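Local atomic coordinates of kinase-associated protein B (Bacillus cereus, PDB entry 1Y71), a protein that is of unknown molecular function but is probably associated with a kinase and carries a fold of the SH3 clan. Residues Phe62-Gln73 and Arg116-Tyr128. Numbering follows the deposited sequence.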
# COMPACT_ATOMS: atom_id res chain seq x y z
N PHE B 62 -19.86 18.69 19.40
CA PHE B 62 -19.57 17.78 18.28
C PHE B 62 -18.31 18.23 17.53
O PHE B 62 -18.36 19.17 16.72
CB PHE B 62 -20.78 17.70 17.34
CG PHE B 62 -20.85 16.43 16.53
CD1 PHE B 62 -21.71 15.39 16.91
CD2 PHE B 62 -20.07 16.26 15.38
CE1 PHE B 62 -21.79 14.22 16.16
CE2 PHE B 62 -20.14 15.10 14.63
CZ PHE B 62 -21.01 14.07 15.03
N HIS B 63 -17.20 17.54 17.79
CA HIS B 63 -15.93 17.85 17.14
C HIS B 63 -15.56 16.81 16.08
O HIS B 63 -16.08 15.70 16.07
CB HIS B 63 -14.80 17.98 18.17
CG HIS B 63 -14.45 16.70 18.87
ND1 HIS B 63 -13.95 15.60 18.20
CD2 HIS B 63 -14.52 16.35 20.18
CE1 HIS B 63 -13.74 14.62 19.07
NE2 HIS B 63 -14.08 15.05 20.27
N GLU B 64 -14.65 17.18 15.19
CA GLU B 64 -14.18 16.26 14.20
C GLU B 64 -13.16 15.29 14.79
O GLU B 64 -12.53 15.55 15.82
CB GLU B 64 -13.61 17.00 12.99
CG GLU B 64 -12.35 17.75 13.26
CD GLU B 64 -11.80 18.37 12.00
OE1 GLU B 64 -10.55 18.44 11.87
OE2 GLU B 64 -12.63 18.79 11.13
N ARG B 65 -13.02 14.16 14.12
CA ARG B 65 -12.06 13.14 14.51
C ARG B 65 -11.35 12.73 13.23
O ARG B 65 -11.97 12.11 12.36
CB ARG B 65 -12.78 11.98 15.18
CG ARG B 65 -11.92 10.71 15.37
CD ARG B 65 -12.54 9.78 16.41
NE ARG B 65 -12.68 10.43 17.72
CZ ARG B 65 -13.81 10.95 18.20
NH1 ARG B 65 -14.95 10.90 17.49
NH2 ARG B 65 -13.82 11.50 19.41
N ARG B 66 -10.08 13.09 13.11
CA ARG B 66 -9.25 12.70 11.94
C ARG B 66 -8.77 11.24 11.97
O ARG B 66 -8.46 10.70 13.02
CB ARG B 66 -8.00 13.62 11.84
CG ARG B 66 -8.23 15.00 11.30
CD ARG B 66 -6.91 15.81 11.31
NE ARG B 66 -7.04 16.93 10.38
CZ ARG B 66 -6.29 17.12 9.30
NH1 ARG B 66 -5.31 16.29 8.97
NH2 ARG B 66 -6.54 18.18 8.55
N ALA B 67 -8.68 10.62 10.79
CA ALA B 67 -7.96 9.35 10.63
C ALA B 67 -6.50 9.49 11.03
O ALA B 67 -5.94 10.60 10.96
CB ALA B 67 -8.05 8.85 9.16
N LEU B 68 -5.88 8.40 11.46
CA LEU B 68 -4.43 8.40 11.61
C LEU B 68 -3.78 8.74 10.26
O LEU B 68 -4.28 8.35 9.17
CB LEU B 68 -3.95 7.05 12.10
CG LEU B 68 -4.51 6.62 13.46
CD1 LEU B 68 -4.08 5.17 13.79
CD2 LEU B 68 -4.07 7.63 14.57
N ALA B 69 -2.66 9.44 10.32
CA ALA B 69 -1.97 9.91 9.12
C ALA B 69 -1.07 8.83 8.56
O ALA B 69 -0.73 7.89 9.26
CB ALA B 69 -1.15 11.17 9.44
N PHE B 70 -0.65 8.99 7.29
CA PHE B 70 0.26 8.06 6.64
C PHE B 70 1.58 7.95 7.41
O PHE B 70 2.23 8.96 7.73
CB PHE B 70 0.47 8.43 5.13
CG PHE B 70 1.40 7.49 4.43
CD1 PHE B 70 1.11 6.13 4.37
CD2 PHE B 70 2.61 7.95 3.91
CE1 PHE B 70 1.99 5.23 3.74
CE2 PHE B 70 3.49 7.06 3.29
CZ PHE B 70 3.18 5.70 3.23
N ARG B 71 1.94 6.72 7.76
CA ARG B 71 3.14 6.44 8.55
C ARG B 71 3.09 6.93 10.00
O ARG B 71 4.09 6.80 10.71
CB ARG B 71 4.43 6.92 7.86
CG ARG B 71 4.57 6.37 6.47
CD ARG B 71 5.96 6.57 5.89
NE ARG B 71 6.33 7.96 5.78
CZ ARG B 71 7.10 8.62 6.65
NH1 ARG B 71 7.60 8.01 7.74
NH2 ARG B 71 7.38 9.92 6.44
N GLU B 72 1.93 7.44 10.45
CA GLU B 72 1.75 7.71 11.88
C GLU B 72 1.98 6.40 12.64
O GLU B 72 1.60 5.35 12.16
CB GLU B 72 0.35 8.26 12.15
CG GLU B 72 0.10 8.66 13.63
CD GLU B 72 -1.00 9.74 13.85
OE1 GLU B 72 -1.69 10.19 12.90
OE2 GLU B 72 -1.16 10.16 15.00
N GLN B 73 2.66 6.43 13.78
CA GLN B 73 2.86 5.20 14.55
C GLN B 73 2.05 5.36 15.83
O GLN B 73 2.12 6.40 16.53
CB GLN B 73 4.34 4.90 14.83
CG GLN B 73 5.22 4.93 13.57
CD GLN B 73 6.50 4.08 13.62
OE1 GLN B 73 7.06 3.80 14.68
NE2 GLN B 73 6.97 3.70 12.45
N ARG B 116 -25.20 15.83 11.56
CA ARG B 116 -24.05 16.45 12.16
C ARG B 116 -22.77 15.74 11.67
O ARG B 116 -21.79 16.41 11.32
CB ARG B 116 -24.20 16.38 13.69
CG ARG B 116 -23.57 17.55 14.46
CD ARG B 116 -24.12 18.90 13.99
NE ARG B 116 -23.32 20.04 14.45
CZ ARG B 116 -23.60 21.32 14.19
NH1 ARG B 116 -24.66 21.65 13.45
NH2 ARG B 116 -22.81 22.29 14.66
N SER B 117 -22.81 14.40 11.62
CA SER B 117 -21.69 13.60 11.09
C SER B 117 -21.39 13.92 9.64
O SER B 117 -20.23 14.09 9.27
CB SER B 117 -21.97 12.11 11.21
OG SER B 117 -22.11 11.68 12.54
N LEU B 118 -22.42 13.96 8.79
CA LEU B 118 -22.23 14.22 7.36
C LEU B 118 -21.57 15.60 7.14
O LEU B 118 -20.61 15.72 6.37
CB LEU B 118 -23.54 14.02 6.56
CG LEU B 118 -23.40 14.07 5.02
CD1 LEU B 118 -22.59 12.91 4.51
CD2 LEU B 118 -24.75 14.10 4.28
N GLU B 119 -22.05 16.61 7.86
CA GLU B 119 -21.42 17.95 7.85
C GLU B 119 -19.93 17.87 8.14
O GLU B 119 -19.06 18.41 7.43
CB GLU B 119 -22.02 18.81 8.96
CG GLU B 119 -23.55 18.94 9.03
CD GLU B 119 -24.01 20.18 9.82
OE1 GLU B 119 -23.37 21.25 9.66
OE2 GLU B 119 -25.01 20.11 10.60
N THR B 120 -19.64 17.20 9.25
CA THR B 120 -18.28 17.02 9.74
C THR B 120 -17.37 16.33 8.73
O THR B 120 -16.26 16.80 8.47
CB THR B 120 -18.33 16.27 11.07
OG1 THR B 120 -19.10 17.07 11.97
CG2 THR B 120 -16.96 16.07 11.64
N LEU B 121 -17.85 15.23 8.15
CA LEU B 121 -17.08 14.49 7.14
C LEU B 121 -16.87 15.28 5.87
O LEU B 121 -15.82 15.19 5.25
CB LEU B 121 -17.70 13.13 6.83
CG LEU B 121 -17.87 12.19 8.05
CD1 LEU B 121 -18.88 11.10 7.81
CD2 LEU B 121 -16.53 11.62 8.49
N GLN B 122 -17.88 16.07 5.49
CA GLN B 122 -17.75 16.91 4.28
C GLN B 122 -16.57 17.89 4.43
O GLN B 122 -15.79 18.08 3.51
CB GLN B 122 -19.05 17.64 3.94
CG GLN B 122 -20.16 16.76 3.38
CD GLN B 122 -21.51 17.48 3.27
OE1 GLN B 122 -21.99 18.11 4.23
NE2 GLN B 122 -22.15 17.38 2.10
N GLN B 123 -16.45 18.50 5.60
CA GLN B 123 -15.33 19.39 5.88
C GLN B 123 -14.01 18.65 5.94
O GLN B 123 -13.00 19.12 5.37
CB GLN B 123 -15.53 20.15 7.20
CG GLN B 123 -14.49 21.26 7.44
CD GLN B 123 -14.38 22.22 6.26
OE1 GLN B 123 -15.39 22.67 5.72
NE2 GLN B 123 -13.15 22.53 5.84
N LEU B 124 -13.99 17.53 6.65
CA LEU B 124 -12.78 16.71 6.76
C LEU B 124 -12.21 16.37 5.38
O LEU B 124 -11.00 16.43 5.16
CB LEU B 124 -13.04 15.43 7.55
CG LEU B 124 -12.86 15.44 9.06
CD1 LEU B 124 -13.16 14.07 9.57
CD2 LEU B 124 -11.43 15.85 9.45
N LYS B 125 -13.12 16.05 4.46
CA LYS B 125 -12.78 15.76 3.07
C LYS B 125 -12.00 16.93 2.43
O LYS B 125 -11.06 16.71 1.67
CB LYS B 125 -14.06 15.47 2.28
CG LYS B 125 -13.82 15.20 0.79
CD LYS B 125 -15.08 14.79 0.05
CE LYS B 125 -14.75 14.65 -1.46
NZ LYS B 125 -15.64 13.67 -2.16
N LYS B 126 -12.38 18.16 2.78
CA LYS B 126 -11.70 19.33 2.26
C LYS B 126 -10.35 19.50 2.96
O LYS B 126 -9.34 19.76 2.31
CB LYS B 126 -12.58 20.58 2.40
CG LYS B 126 -13.89 20.44 1.66
CD LYS B 126 -14.72 21.73 1.75
CE LYS B 126 -16.00 21.63 0.92
NZ LYS B 126 -16.98 22.67 1.32
N ASP B 127 -10.34 19.29 4.28
CA ASP B 127 -9.14 19.41 5.08
C ASP B 127 -8.03 18.43 4.67
O ASP B 127 -6.85 18.77 4.69
CB ASP B 127 -9.47 19.22 6.55
CG ASP B 127 -10.43 20.29 7.07
OD1 ASP B 127 -10.61 21.32 6.40
OD2 ASP B 127 -10.98 20.09 8.17
N TYR B 128 -8.43 17.21 4.30
CA TYR B 128 -7.51 16.17 3.88
C TYR B 128 -6.88 16.39 2.50
O TYR B 128 -5.95 15.66 2.11
CB TYR B 128 -8.24 14.85 3.81
CG TYR B 128 -8.65 14.24 5.14
CD1 TYR B 128 -7.85 14.35 6.27
CD2 TYR B 128 -9.80 13.47 5.23
CE1 TYR B 128 -8.22 13.75 7.48
CE2 TYR B 128 -10.17 12.85 6.42
CZ TYR B 128 -9.39 12.99 7.53
OH TYR B 128 -9.79 12.38 8.70
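Phe62 and Arg116 meet where the extended 62-68 part of the loop leading back into the SH3-like beta sheet runs along the C-terminal helix 112-127. Arg116 CG sits over one face of the Phe62 ring in a CH-pi contact, 3.8 Å from the ring centroid and 17° off its normal. With CG of Phe62 anti to its own backbone N (chi1 -155°), the ring reaches the helix, and Ser117 OG lies at its edge, 3.6 Å from Phe62 CZ. One turn on, Thr120 CG2 packs against Glu64 CB at 3.7 Å. Leu124 then spreads its two methyls: CD1 touches Arg65 O, while CD2 touches both the Glu64 carboxylate (3.6 Å to OE2) and CG of Arg66. Like charges approach here, Glu64 OE2 and Asp127 OD2 being 3.6 Å apart, and the Arg66 guanidinium nearby may ease the repulsion; Tyr128 CE1 approaches one face of it, off toward the rim, the two planes steeply inclined.

Thr120, Asp127 and Ser117 are positioned from behind. The Thr120 hydroxyl donates to Arg116 O, which also takes the helical bond from Thr120 N on the opposite face of its plane. Gln123 NE2 holds Asp127 OD1, and Ser117 OG is bonded to Phe113 O. Tyr128 OH, also bonded to His45 NE2, carries the one hydrogen bond between the segments: Ala67 N donates to it over 2.9 Å, at a nearly straight 162°.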